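Local coordinates for protein Ulp1-like SUMO protease (Chaetomium thermophilum, PDB 6DG4) that probably removes SUMO from modified proteins as a C48-family thiol protease, this chain being its catalytic domain, at residues I12-E17 with L228-Q233; A26-P31 with L44-F49; E51-A56 with R234-L239; T57-D62 with W200-F205. All coordinates share one frame; numbering follows the deposited sequence.

Interaction 1: I12-E17 with L228-Q233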
loop_
_atom_site.group_PDB
_atom_site.type_symbol
_atom_site.label_atom_id
_atom_site.label_comp_id
_atom_site.label_asym_id
_atom_site.label_seq_id
_atom_site.Cartn_x
_atom_site.Cartn_y
_atom_site.Cartn_z
ATOM N N ILE A 12 -13.758 0.935 -7.632
ATOM C CA ILE A 12 -13.068 1.545 -8.765
ATOM C C ILE A 12 -14.132 2.040 -9.728
ATOM O O ILE A 12 -14.808 1.235 -10.381
ATOM C CB ILE A 12 -12.120 0.558 -9.456
ATOM C CG1 ILE A 12 -11.135 -0.023 -8.442
ATOM C CG2 ILE A 12 -11.385 1.243 -10.595
ATOM C CD1 ILE A 12 -10.248 -1.111 -9.004
ATOM N N THR A 13 -14.279 3.360 -9.813
ATOM C CA THR A 13 -15.339 4.001 -10.572
ATOM C C THR A 13 -14.770 5.039 -11.528
ATOM O O THR A 13 -13.700 5.600 -11.285
ATOM C CB THR A 13 -16.315 4.700 -9.614
ATOM O OG1 THR A 13 -15.576 5.503 -8.687
ATOM C CG2 THR A 13 -17.138 3.703 -8.831
ATOM N N PRO A 14 -15.474 5.328 -12.616
ATOM C CA PRO A 14 -14.963 6.305 -13.585
ATOM C C PRO A 14 -14.879 7.711 -13.004
ATOM O O PRO A 14 -15.688 8.115 -12.166
ATOM C CB PRO A 14 -15.984 6.230 -14.730
ATOM C CG PRO A 14 -17.219 5.637 -14.107
ATOM C CD PRO A 14 -16.733 4.704 -13.056
ATOM N N LEU A 15 -13.885 8.464 -13.469
ATOM C CA LEU A 15 -13.665 9.820 -12.992
ATOM C C LEU A 15 -14.575 10.825 -13.689
ATOM O O LEU A 15 -15.020 10.620 -14.824
ATOM C CB LEU A 15 -12.213 10.234 -13.252
ATOM C CG LEU A 15 -11.141 9.519 -12.432
ATOM C CD1 LEU A 15 -9.778 9.769 -13.052
ATOM C CD2 LEU A 15 -11.154 9.988 -11.001
ATOM N N SER A 16 -14.825 11.935 -13.004
ATOM C CA SER A 16 -15.483 13.072 -13.619
ATOM C C SER A 16 -14.654 13.612 -14.783
ATOM O O SER A 16 -13.455 13.344 -14.911
ATOM C CB SER A 16 -15.624 14.200 -12.602
ATOM O OG SER A 16 -14.365 14.808 -12.378
ATOM N N GLU A 17 -15.304 14.399 -15.638
ATOM C CA GLU A 17 -14.589 14.977 -16.771
ATOM C C GLU A 17 -13.453 15.884 -16.308
ATOM O O GLU A 17 -12.378 15.898 -16.918
ATOM C CB GLU A 17 -15.561 15.709 -17.696
ATOM C CG GLU A 17 -16.281 14.760 -18.650
ATOM C CD GLU A 17 -17.352 15.428 -19.496
ATOM O OE1 GLU A 17 -17.229 16.636 -19.796
ATOM O OE2 GLU A 17 -18.322 14.730 -19.863
ATOM N N LEU A 228 -8.361 -2.366 -13.730
ATOM C CA LEU A 228 -7.115 -1.719 -13.347
ATOM C C LEU A 228 -6.662 -0.600 -14.279
ATOM O O LEU A 228 -6.025 0.341 -13.796
ATOM C CB LEU A 228 -6.014 -2.756 -13.115
ATOM C CG LEU A 228 -6.328 -3.716 -11.964
ATOM C CD1 LEU A 228 -5.156 -4.631 -11.718
ATOM C CD2 LEU A 228 -6.718 -2.998 -10.672
ATOM N N PRO A 229 -6.971 -0.609 -15.582
ATOM C CA PRO A 229 -6.656 0.596 -16.375
ATOM C C PRO A 229 -7.313 1.845 -15.815
ATOM O O PRO A 229 -6.683 2.908 -15.731
ATOM C CB PRO A 229 -7.155 0.230 -17.776
ATOM C CG PRO A 229 -6.969 -1.262 -17.834
ATOM C CD PRO A 229 -7.365 -1.738 -16.450
ATOM N N LEU A 230 -8.565 1.731 -15.386
ATOM C CA LEU A 230 -9.225 2.856 -14.739
ATOM C C LEU A 230 -8.587 3.171 -13.390
ATOM O O LEU A 230 -8.421 4.343 -13.035
ATOM C CB LEU A 230 -10.704 2.531 -14.584
ATOM C CG LEU A 230 -11.527 3.461 -13.709
ATOM C CD1 LEU A 230 -11.462 4.890 -14.221
ATOM C CD2 LEU A 230 -12.959 2.928 -13.676
ATOM N N GLN A 231 -8.223 2.146 -12.623
ATOM C CA GLN A 231 -7.593 2.392 -11.331
ATOM C C GLN A 231 -6.292 3.169 -11.480
ATOM O O GLN A 231 -5.955 3.976 -10.606
ATOM C CB GLN A 231 -7.351 1.062 -10.625
ATOM C CG GLN A 231 -6.749 1.162 -9.231
ATOM C CD GLN A 231 -7.677 1.720 -8.178
ATOM O OE1 GLN A 231 -8.538 2.560 -8.447
ATOM N NE2 GLN A 231 -7.485 1.260 -6.948
ATOM N N ARG A 232 -5.551 2.961 -12.572
ATOM C CA ARG A 232 -4.358 3.769 -12.807
ATOM C C ARG A 232 -4.708 5.249 -12.897
ATOM O O ARG A 232 -3.985 6.098 -12.366
ATOM C CB ARG A 232 -3.649 3.316 -14.082
ATOM C CG ARG A 232 -3.055 1.929 -13.983
ATOM C CD ARG A 232 -2.764 1.378 -15.370
ATOM N NE ARG A 232 -2.212 0.030 -15.295
ATOM C CZ ARG A 232 -0.915 -0.246 -15.208
ATOM N NH1 ARG A 232 -0.024 0.734 -15.180
ATOM N NH2 ARG A 232 -0.512 -1.506 -15.120
ATOM N N GLN A 233 -5.801 5.577 -13.597
ATOM C CA GLN A 233 -6.230 6.966 -13.698
ATOM C C GLN A 233 -6.633 7.513 -12.338
ATOM O O GLN A 233 -6.350 8.674 -12.018
ATOM C CB GLN A 233 -7.425 7.090 -14.636
ATOM C CG GLN A 233 -7.162 6.774 -16.058
ATOM C CD GLN A 233 -8.379 7.104 -16.897
ATOM O OE1 GLN A 233 -8.353 7.988 -17.757
ATOM N NE2 GLN A 233 -9.467 6.413 -16.625
#
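Leu230 lays its two methyls over the backbone of the extended arm that leads into helix 17-27, overlapping the peptide link between Thr13 and Pro14. Its CD2 comes within 3.5 Å of Thr13 C and touches the proline ring at CD, whereas CD1 lies 3.8 Å from Pro14 CA. The leucine reaches the arm because CG stands anti to the backbone N (chi1 169°). Ile12 runs antiparallel to it and rests CG2 on Leu230 CG at 3.8 Å. The same isoleucine lies crosswise to Gln231. Its CG1 lies 3.7 Å from Gln231 OE1, and CD1 is 3.9 Å from the amide carbon CD. The glutamine chain bends at chi2 (70°), which turns the amide across the isoleucine, OE1 nearest CG1 and CG2, while NE2 donates a hydrogen bond to Thr208 OG1 of helix 202-215. Shortening Gln231 to an alanine is likely to leave Thr208 OG1 without this donor and to open a gap beside Ile12. Farther along the arm, Leu15 places CD1 3.7 Å from Gln233 O, with Gln233 CB at 3.9 Å from the same methyl. No hydrogen bond joins the two segments; a polar tie comes from the next residue of the helix, Arg234, whose NH1 donates to Thr13 O. At the far end of the arm, Ser16, the N-cap of helix 17-27, bonds Trp19 N through OG. The contact thus seats the extended N-terminal arm across the first turns of helix 228-241, the last helix of this Ulp1-type cysteine protease domain.

Interaction 2: A26-P31 with L44-F49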
loop_
_atom_site.group_PDB
_atom_site.type_symbol
_atom_site.label_atom_id
_atom_site.label_comp_id
_atom_site.label_asym_id
_atom_site.label_seq_id
_atom_site.Cartn_x
_atom_site.Cartn_y
_atom_site.Cartn_z
ATOM N N ALA A 26 -1.735 15.976 -17.146
ATOM C CA ALA A 26 -0.501 15.621 -16.455
ATOM C C ALA A 26 0.422 14.813 -17.353
ATOM O O ALA A 26 1.638 15.024 -17.352
ATOM C CB ALA A 26 -0.805 14.829 -15.184
ATOM N N ARG A 27 -0.118 13.870 -18.115
ATOM C CA ARG A 27 0.779 13.107 -18.974
ATOM C C ARG A 27 1.153 13.853 -20.248
ATOM O O ARG A 27 1.940 13.328 -21.041
ATOM C CB ARG A 27 0.218 11.724 -19.296
ATOM C CG ARG A 27 -1.095 11.710 -20.028
ATOM C CD ARG A 27 -1.339 10.318 -20.609
ATOM N NE ARG A 27 -2.646 10.184 -21.249
ATOM C CZ ARG A 27 -2.885 10.426 -22.536
ATOM N NH1 ARG A 27 -1.909 10.825 -23.342
ATOM N NH2 ARG A 27 -4.108 10.269 -23.021
ATOM N N ASN A 28 0.617 15.058 -20.451
ATOM C CA ASN A 28 1.034 15.938 -21.538
ATOM C C ASN A 28 1.687 17.214 -21.013
ATOM O O ASN A 28 1.778 18.211 -21.740
ATOM C CB ASN A 28 -0.164 16.290 -22.421
ATOM C CG ASN A 28 -0.657 15.111 -23.224
ATOM O OD1 ASN A 28 0.068 14.562 -24.050
ATOM N ND2 ASN A 28 -1.901 14.732 -23.007
ATOM N N ALA A 29 2.166 17.189 -19.774
ATOM C CA ALA A 29 2.594 18.400 -19.106
ATOM C C ALA A 29 3.968 18.846 -19.587
ATOM O O ALA A 29 4.729 18.092 -20.203
ATOM C CB ALA A 29 2.672 18.173 -17.594
ATOM N N ASN A 30 4.270 20.102 -19.305
ATOM C CA ASN A 30 5.644 20.563 -19.313
ATOM C C ASN A 30 6.479 19.557 -18.529
ATOM O O ASN A 30 6.198 19.324 -17.347
ATOM C CB ASN A 30 5.653 21.922 -18.621
ATOM C CG ASN A 30 7.016 22.574 -18.615
ATOM O OD1 ASN A 30 8.043 21.907 -18.453
ATOM N ND2 ASN A 30 7.035 23.895 -18.787
ATOM N N PRO A 31 7.483 18.922 -19.146
ATOM C CA PRO A 31 8.186 17.826 -18.456
ATOM C C PRO A 31 8.923 18.242 -17.203
ATOM O O PRO A 31 9.289 17.366 -16.408
ATOM C CB PRO A 31 9.165 17.287 -19.511
ATOM C CG PRO A 31 8.771 17.893 -20.796
ATOM C CD PRO A 31 7.988 19.140 -20.511
ATOM N N LEU A 44 6.915 14.369 -8.245
ATOM C CA LEU A 44 6.427 13.627 -9.398
ATOM C C LEU A 44 6.326 14.561 -10.594
ATOM O O LEU A 44 5.869 15.703 -10.470
ATOM C CB LEU A 44 5.052 13.017 -9.130
ATOM C CG LEU A 44 4.941 12.110 -7.906
ATOM C CD1 LEU A 44 3.515 11.600 -7.777
ATOM C CD2 LEU A 44 5.912 10.935 -7.992
ATOM N N VAL A 45 6.748 14.065 -11.750
ATOM C CA VAL A 45 6.779 14.837 -12.977
ATOM C C VAL A 45 6.074 14.037 -14.066
ATOM O O VAL A 45 5.617 12.918 -13.844
ATOM C CB VAL A 45 8.214 15.212 -13.400
ATOM C CG1 VAL A 45 8.850 16.128 -12.380
ATOM C CG2 VAL A 45 9.061 13.955 -13.592
ATOM N N ARG A 46 5.997 14.636 -15.254
ATOM C CA ARG A 46 5.298 14.008 -16.369
ATOM C C ARG A 46 5.681 12.543 -16.525
ATOM O O ARG A 46 4.814 11.684 -16.708
ATOM C CB ARG A 46 5.601 14.779 -17.654
ATOM C CG ARG A 46 5.104 14.100 -18.918
ATOM C CD ARG A 46 5.398 14.947 -20.140
ATOM N NE ARG A 46 5.006 14.267 -21.366
ATOM C CZ ARG A 46 4.565 14.880 -22.459
ATOM N NH1 ARG A 46 4.449 16.203 -22.492
ATOM N NH2 ARG A 46 4.227 14.158 -23.517
ATOM N N ARG A 47 6.976 12.236 -16.473
ATOM C CA ARG A 47 7.414 10.866 -16.721
ATOM C C ARG A 47 6.741 9.868 -15.785
ATOM O O ARG A 47 6.384 8.759 -16.202
ATOM C CB ARG A 47 8.925 10.784 -16.573
ATOM C CG ARG A 47 9.479 9.426 -16.843
ATOM C CD ARG A 47 10.979 9.489 -16.753
ATOM N NE ARG A 47 11.596 8.210 -17.052
ATOM C CZ ARG A 47 11.731 7.232 -16.169
ATOM N NH1 ARG A 47 11.278 7.397 -14.937
ATOM N NH2 ARG A 47 12.319 6.097 -16.520
ATOM N N ASP A 48 6.574 10.228 -14.512
ATOM C CA ASP A 48 5.952 9.302 -13.569
ATOM C C ASP A 48 4.547 8.920 -14.018
ATOM O O ASP A 48 4.137 7.760 -13.887
ATOM C CB ASP A 48 5.922 9.930 -12.178
ATOM C CG ASP A 48 7.309 10.189 -11.631
ATOM O OD1 ASP A 48 8.010 9.219 -11.284
ATOM O OD2 ASP A 48 7.709 11.364 -11.565
ATOM N N PHE A 49 3.798 9.884 -14.552
ATOM C CA PHE A 49 2.427 9.638 -14.983
ATOM C C PHE A 49 2.389 9.012 -16.370
ATOM O O PHE A 49 1.720 7.993 -16.583
ATOM C CB PHE A 49 1.654 10.964 -14.962
ATOM C CG PHE A 49 1.458 11.515 -13.577
ATOM C CD1 PHE A 49 0.353 11.149 -12.826
ATOM C CD2 PHE A 49 2.393 12.366 -13.011
ATOM C CE1 PHE A 49 0.177 11.634 -11.550
ATOM C CE2 PHE A 49 2.224 12.843 -11.730
ATOM C CZ PHE A 49 1.114 12.477 -11.001
HETATM O O HOH W 1 2.659 16.073 -24.974
HETATM O O HOH W 2 6.016 17.450 -15.416
HETATM O O HOH W 3 9.070 14.393 -16.963
#
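The chain leaving helix 17-27 turns across the start of helix 46-50, and the backbones come closest where Pro31 CA and Arg46 CA are 5.2 Å apart. The contact closes the link in which a beta hairpin, strands 36-37 and 43-44, joins the two helices. Two waters link the backbones: one takes the N-H of Arg46 and donates to Asn30 O, the other takes the N-H of Arg47 and donates to Pro31 O, so N-H groups of the first helical turn are met by solvent. Val45 is the N-cap, and its N donates to Asp48 OD2 (2.9 Å), one half of a capping box. The Arg46 chain, turned away from its own N at the first torsion (chi1 171°) and extended beyond it, runs along the opposite backbone. Its NH1 donates to Ala29 O (3.0 Å, 164° at the hydrogen), the acceptor lying in the guanidinium plane. Arg27 O sits above one face of the group, together with Asn28 CA, while NE is held by a salt bridge to Glu50 and NH2 by a water shared with Asn28 OD1. A leucine at Arg46 would probably leave Ala29 O without its donor and Glu50 without its charge partner. Deeper in, the Ala26 methyl sits over one face of the Phe49 ring, CB to CG 4.3 Å.

Interaction 3: E51-A56 with R234-L239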
loop_
_atom_site.group_PDB
_atom_site.type_symbol
_atom_site.label_atom_id
_atom_site.label_comp_id
_atom_site.label_asym_id
_atom_site.label_seq_id
_atom_site.Cartn_x
_atom_site.Cartn_y
_atom_site.Cartn_z
ATOM N N GLU A 51 4.707 7.504 -18.292
ATOM C CA GLU A 51 5.420 6.270 -18.572
ATOM C C GLU A 51 5.326 5.236 -17.465
ATOM O O GLU A 51 5.453 4.042 -17.753
ATOM C CB GLU A 51 6.904 6.565 -18.845
ATOM C CG GLU A 51 7.126 7.456 -20.063
ATOM C CD GLU A 51 8.586 7.723 -20.334
ATOM O OE1 GLU A 51 9.355 6.752 -20.442
ATOM O OE2 GLU A 51 8.971 8.905 -20.431
ATOM N N LYS A 52 5.073 5.656 -16.223
ATOM C CA LYS A 52 5.188 4.770 -15.070
ATOM C C LYS A 52 3.882 4.617 -14.294
ATOM O O LYS A 52 3.895 4.127 -13.161
ATOM C CB LYS A 52 6.315 5.246 -14.149
ATOM C CG LYS A 52 7.659 5.434 -14.852
ATOM C CD LYS A 52 8.184 4.124 -15.434
ATOM C CE LYS A 52 9.521 4.319 -16.145
ATOM N NZ LYS A 52 10.084 3.036 -16.635
ATOM N N LEU A 53 2.746 4.986 -14.888
ATOM C CA LEU A 53 1.463 4.819 -14.216
ATOM C C LEU A 53 0.299 4.678 -15.189
ATOM O O LEU A 53 -0.428 3.681 -15.152
ATOM C CB LEU A 53 1.204 5.983 -13.250
ATOM C CG LEU A 53 -0.154 5.987 -12.540
ATOM C CD1 LEU A 53 -0.471 4.678 -11.827
ATOM C CD2 LEU A 53 -0.205 7.140 -11.546
ATOM N N LEU A 54 0.106 5.658 -16.061
ATOM C CA LEU A 54 -1.151 5.742 -16.791
ATOM C C LEU A 54 -1.355 4.713 -17.899
ATOM O O LEU A 54 -2.482 4.233 -18.066
ATOM C CB LEU A 54 -1.353 7.153 -17.351
ATOM C CG LEU A 54 -1.685 8.187 -16.279
ATOM C CD1 LEU A 54 -1.613 9.588 -16.873
ATOM C CD2 LEU A 54 -3.053 7.916 -15.666
ATOM N N PRO A 55 -0.350 4.358 -18.698
ATOM C CA PRO A 55 -0.591 3.333 -19.723
ATOM C C PRO A 55 -1.055 2.037 -19.079
ATOM O O PRO A 55 -0.529 1.612 -18.049
ATOM C CB PRO A 55 0.769 3.173 -20.410
ATOM C CG PRO A 55 1.488 4.454 -20.132
ATOM C CD PRO A 55 1.032 4.866 -18.751
ATOM N N ALA A 56 -2.056 1.411 -19.697
ATOM C CA ALA A 56 -2.655 0.212 -19.129
ATOM C C ALA A 56 -1.664 -0.938 -19.016
ATOM O O ALA A 56 -1.912 -1.875 -18.248
ATOM C CB ALA A 56 -3.851 -0.216 -19.979
ATOM N N ARG A 234 -7.319 6.695 -11.534
ATOM C CA ARG A 234 -7.743 7.139 -10.212
ATOM C C ARG A 234 -6.548 7.369 -9.301
ATOM O O ARG A 234 -6.515 8.351 -8.551
ATOM C CB ARG A 234 -8.700 6.115 -9.605
ATOM C CG ARG A 234 -10.010 5.970 -10.389
ATOM C CD ARG A 234 -11.021 5.070 -9.667
ATOM N NE ARG A 234 -11.313 5.639 -8.360
ATOM C CZ ARG A 234 -12.104 6.687 -8.144
ATOM N NH1 ARG A 234 -12.748 7.289 -9.139
ATOM N NH2 ARG A 234 -12.242 7.146 -6.916
ATOM N N ILE A 235 -5.556 6.473 -9.347
ATOM C CA ILE A 235 -4.338 6.671 -8.568
ATOM C C ILE A 235 -3.656 7.963 -8.987
ATOM O O ILE A 235 -3.194 8.744 -8.146
ATOM C CB ILE A 235 -3.404 5.457 -8.722
ATOM C CG1 ILE A 235 -4.006 4.225 -8.042
ATOM C CG2 ILE A 235 -2.015 5.758 -8.142
ATOM C CD1 ILE A 235 -3.374 2.925 -8.509
ATOM N N ALA A 236 -3.583 8.213 -10.297
ATOM C CA ALA A 236 -2.987 9.451 -10.785
ATOM C C ALA A 236 -3.716 10.665 -10.223
ATOM O O ALA A 236 -3.087 11.627 -9.766
ATOM C CB ALA A 236 -3.010 9.475 -12.314
ATOM N N ALA A 237 -5.052 10.638 -10.252
ATOM C CA ALA A 237 -5.832 11.748 -9.713
ATOM C C ALA A 237 -5.563 11.952 -8.225
ATOM O O ALA A 237 -5.432 13.091 -7.762
ATOM C CB ALA A 237 -7.322 11.510 -9.964
ATOM N N VAL A 238 -5.501 10.860 -7.455
ATOM C CA VAL A 238 -5.211 10.970 -6.027
ATOM C C VAL A 238 -3.854 11.627 -5.804
ATOM O O VAL A 238 -3.700 12.505 -4.944
ATOM C CB VAL A 238 -5.296 9.588 -5.351
ATOM C CG1 VAL A 238 -4.737 9.648 -3.936
ATOM C CG2 VAL A 238 -6.735 9.093 -5.329
ATOM N N LEU A 239 -2.843 11.214 -6.572
ATOM C CA LEU A 239 -1.523 11.814 -6.418
ATOM C C LEU A 239 -1.552 13.302 -6.755
ATOM O O LEU A 239 -0.991 14.123 -6.020
ATOM C CB LEU A 239 -0.498 11.072 -7.276
ATOM C CG LEU A 239 -0.231 9.618 -6.876
ATOM C CD1 LEU A 239 0.604 8.909 -7.919
ATOM C CD2 LEU A 239 0.442 9.511 -5.507
#
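A single methyl of Leu53, CD2, is the main bump of this contact, and it fills a shallow hollow on helix 228-241. Ala236 forms the floor, its CA and its CB each 3.7 Å from Leu53 CD2. Ile235 and Leu239 raise the walls: Ile235 CG2 and Leu239 CD1 both stand 4.1 Å from Leu53 CD2. The hollow exists because alanine puts only a methyl between these two larger neighbours. A chi1 of 176° swings Leu53 CG to the side away from N and so carries CD2 into the hollow, and the second methyl, CD1, leans against Ile235 CG2. Leu54 comes in beside it, setting CD2 3.7 Å from Ala236 CB, so that this small methyl is wedged between two leucines from adjacent positions of the loop. Val64 of helix 62-80 covers both Leu53 and Leu239, while Val23 and Phe49 pack on Leu54 and Ala236. With no hydrogen bond between the segments, the fit rests on aliphatic shape; Leu53 O is taken by Arg232 one turn back on the helix. This is the helical core of the Ulp1-like catalytic domain, where the loop between helices 46-50 and 62-80 is packed onto the final helix.

Interaction 4: T57-D62 with W200-F205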
loop_
_atom_site.group_PDB
_atom_site.type_symbol
_atom_site.label_atom_id
_atom_site.label_comp_id
_atom_site.label_asym_id
_atom_site.label_seq_id
_atom_site.Cartn_x
_atom_site.Cartn_y
_atom_site.Cartn_z
ATOM N N THR A 57 -0.551 -0.890 -19.751
ATOM C CA THR A 57 0.456 -1.945 -19.686
ATOM C C THR A 57 1.767 -1.483 -19.058
ATOM O O THR A 57 2.767 -2.202 -19.147
ATOM C CB THR A 57 0.724 -2.565 -21.065
ATOM O OG1 THR A 57 1.314 -1.601 -21.948
ATOM C CG2 THR A 57 -0.566 -3.105 -21.675
ATOM N N ALA A 58 1.787 -0.321 -18.414
ATOM C CA ALA A 58 3.016 0.188 -17.824
ATOM C C ALA A 58 3.284 -0.458 -16.473
ATOM O O ALA A 58 2.371 -0.679 -15.673
ATOM C CB ALA A 58 2.931 1.705 -17.646
ATOM N N TRP A 59 4.549 -0.740 -16.210
ATOM C CA TRP A 59 4.957 -1.163 -14.880
ATOM C C TRP A 59 5.163 0.080 -14.017
ATOM O O TRP A 59 5.883 1.004 -14.403
ATOM C CB TRP A 59 6.232 -1.995 -14.972
ATOM C CG TRP A 59 6.048 -3.328 -15.655
ATOM C CD1 TRP A 59 5.767 -3.541 -16.978
ATOM C CD2 TRP A 59 6.150 -4.630 -15.054
ATOM N NE1 TRP A 59 5.689 -4.891 -17.235
ATOM C CE2 TRP A 59 5.920 -5.580 -16.074
ATOM C CE3 TRP A 59 6.422 -5.084 -13.759
ATOM C CZ2 TRP A 59 5.950 -6.954 -15.836
ATOM C CZ3 TRP A 59 6.445 -6.451 -13.524
ATOM C CH2 TRP A 59 6.211 -7.368 -14.558
ATOM N N LEU A 60 4.506 0.118 -12.863
ATOM C CA LEU A 60 4.612 1.271 -11.979
ATOM C C LEU A 60 6.005 1.354 -11.358
ATOM O O LEU A 60 6.687 0.343 -11.159
ATOM C CB LEU A 60 3.555 1.187 -10.874
ATOM C CG LEU A 60 2.169 1.772 -11.191
ATOM C CD1 LEU A 60 1.575 1.181 -12.453
ATOM C CD2 LEU A 60 1.214 1.575 -10.014
ATOM N N ASN A 61 6.413 2.578 -11.026
ATOM C CA ASN A 61 7.689 2.802 -10.363
ATOM C C ASN A 61 7.510 2.974 -8.856
ATOM O O ASN A 61 6.394 3.056 -8.336
ATOM C CB ASN A 61 8.461 3.982 -10.979
ATOM C CG ASN A 61 7.780 5.340 -10.794
ATOM O OD1 ASN A 61 6.747 5.465 -10.146
ATOM N ND2 ASN A 61 8.380 6.370 -11.383
ATOM N N ASP A 62 8.650 3.009 -8.154
ATOM C CA ASP A 62 8.636 3.177 -6.706
ATOM C C ASP A 62 7.940 4.472 -6.312
ATOM O O ASP A 62 7.175 4.505 -5.342
ATOM C CB ASP A 62 10.066 3.199 -6.151
ATOM C CG ASP A 62 10.848 1.924 -6.437
ATOM O OD1 ASP A 62 10.286 0.953 -6.981
ATOM O OD2 ASP A 62 12.056 1.908 -6.117
ATOM N N TRP A 200 2.335 -6.591 -15.738
ATOM C CA TRP A 200 2.454 -5.151 -15.539
ATOM C C TRP A 200 1.493 -4.635 -14.480
ATOM O O TRP A 200 1.661 -3.506 -14.010
ATOM C CB TRP A 200 2.196 -4.385 -16.848
ATOM C CG TRP A 200 0.864 -4.716 -17.482
ATOM C CD1 TRP A 200 -0.379 -4.452 -16.974
ATOM C CD2 TRP A 200 0.645 -5.382 -18.736
ATOM N NE1 TRP A 200 -1.351 -4.910 -17.830
ATOM C CE2 TRP A 200 -0.750 -5.486 -18.917
ATOM C CE3 TRP A 200 1.492 -5.888 -19.728
ATOM C CZ2 TRP A 200 -1.315 -6.085 -20.038
ATOM C CZ3 TRP A 200 0.924 -6.475 -20.846
ATOM C CH2 TRP A 200 -0.463 -6.569 -20.990
ATOM N N ASP A 201 0.486 -5.418 -14.107
ATOM C CA ASP A 201 -0.522 -4.925 -13.183
ATOM C C ASP A 201 -0.130 -5.099 -11.721
ATOM O O ASP A 201 -0.843 -4.596 -10.853
ATOM C CB ASP A 201 -1.878 -5.590 -13.458
ATOM C CG ASP A 201 -2.673 -4.875 -14.538
ATOM O OD1 ASP A 201 -2.521 -3.647 -14.690
ATOM O OD2 ASP A 201 -3.464 -5.544 -15.228
ATOM N N CYS A 202 0.997 -5.754 -11.425
ATOM C CA CYS A 202 1.335 -6.073 -10.039
ATOM C C CYS A 202 1.346 -4.845 -9.129
ATOM O O CYS A 202 0.886 -4.914 -7.984
ATOM C CB CYS A 202 2.683 -6.799 -9.970
ATOM S SG CYS A 202 4.123 -5.858 -10.586
ATOM N N GLY A 203 1.905 -3.726 -9.591
ATOM C CA GLY A 203 1.927 -2.541 -8.752
ATOM C C GLY A 203 0.543 -1.992 -8.480
ATOM O O GLY A 203 0.284 -1.445 -7.402
ATOM N N VAL A 204 -0.369 -2.128 -9.446
ATOM C CA VAL A 204 -1.730 -1.647 -9.234
ATOM C C VAL A 204 -2.478 -2.568 -8.275
ATOM O O VAL A 204 -3.238 -2.107 -7.415
ATOM C CB VAL A 204 -2.469 -1.470 -10.574
ATOM C CG1 VAL A 204 -3.756 -0.702 -10.343
ATOM C CG2 VAL A 204 -1.589 -0.756 -11.602
ATOM N N PHE A 205 -2.286 -3.881 -8.410
ATOM C CA PHE A 205 -2.841 -4.806 -7.431
ATOM C C PHE A 205 -2.313 -4.502 -6.031
ATOM O O PHE A 205 -3.065 -4.533 -5.051
ATOM C CB PHE A 205 -2.457 -6.244 -7.790
ATOM C CG PHE A 205 -3.297 -6.874 -8.873
ATOM C CD1 PHE A 205 -4.614 -7.216 -8.636
ATOM C CD2 PHE A 205 -2.744 -7.189 -10.103
ATOM C CE1 PHE A 205 -5.374 -7.826 -9.610
ATOM C CE2 PHE A 205 -3.508 -7.795 -11.084
ATOM C CZ PHE A 205 -4.823 -8.115 -10.832
HETATM O O HOH W 4 3.160 -2.468 -11.899
#
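Two indoles are brought into place by different turns about their first torsions: Trp200 holds CG between its backbone N and carbonyl carbon (chi1 55°), while Trp59 holds CG beside N (chi1 -68°). The Trp59 indole is thereby laid on the backbone of Trp200, whose CA sits over the face of the five-membered ring, 3.6 Å from its centroid, as a CH-pi contact. The Trp200 indole passes under Thr57, and Thr57 CG2 lies 3.5 Å from the centroid of its six-membered ring, 11° off the normal. Deeper in, Leu60 CD1 meets Val204 CG2 at 3.8 Å. Gly203 lets the loop approach this closely, since a beta carbon there would probably press on Leu60 CB. One water joins the backbones, accepting from Leu60 N and Gly203 N and donating to Trp200 O (2.8 Å). Ala58 O, close to Trp200 O, is supplied with a donor by Arg232. Cys202 approaches Trp59 obliquely, SG to CZ3 3.8 Å, and its side chain also touches His137, a setting consistent with the Cys-His site of C48 proteases. Ring faces, methyls and a single three-bonded water therefore join loop and helix, and dispersion and CH-pi attraction probably help hold the Trp59 indole beside Cys202 SG.

Interactions 3 and 4 are buried, whereas interactions 1 and 2 are only partly so and lie farther from the centre of the chain. Interactions 1 and 3 use successive turns of helix 228-241, with centres about 9 Å apart, and both are mainly apolar, interaction 1 adding a glutamine amide. Interaction 2, nearer the surface, relies on an arginine and bridging waters; interaction 4 turns to aromatic faces. Arg232 ties three of them together, bonding Leu53 O and Ala58 O and forming a salt bridge with Asp201. The loop between helices 46-50 and 62-80 serves both interactions 3 and 4, and Asp48 OD1 with Asn61 ND2 (2.9 Å) connects interactions 2 and 4, whose centres lie about 17 Å apart.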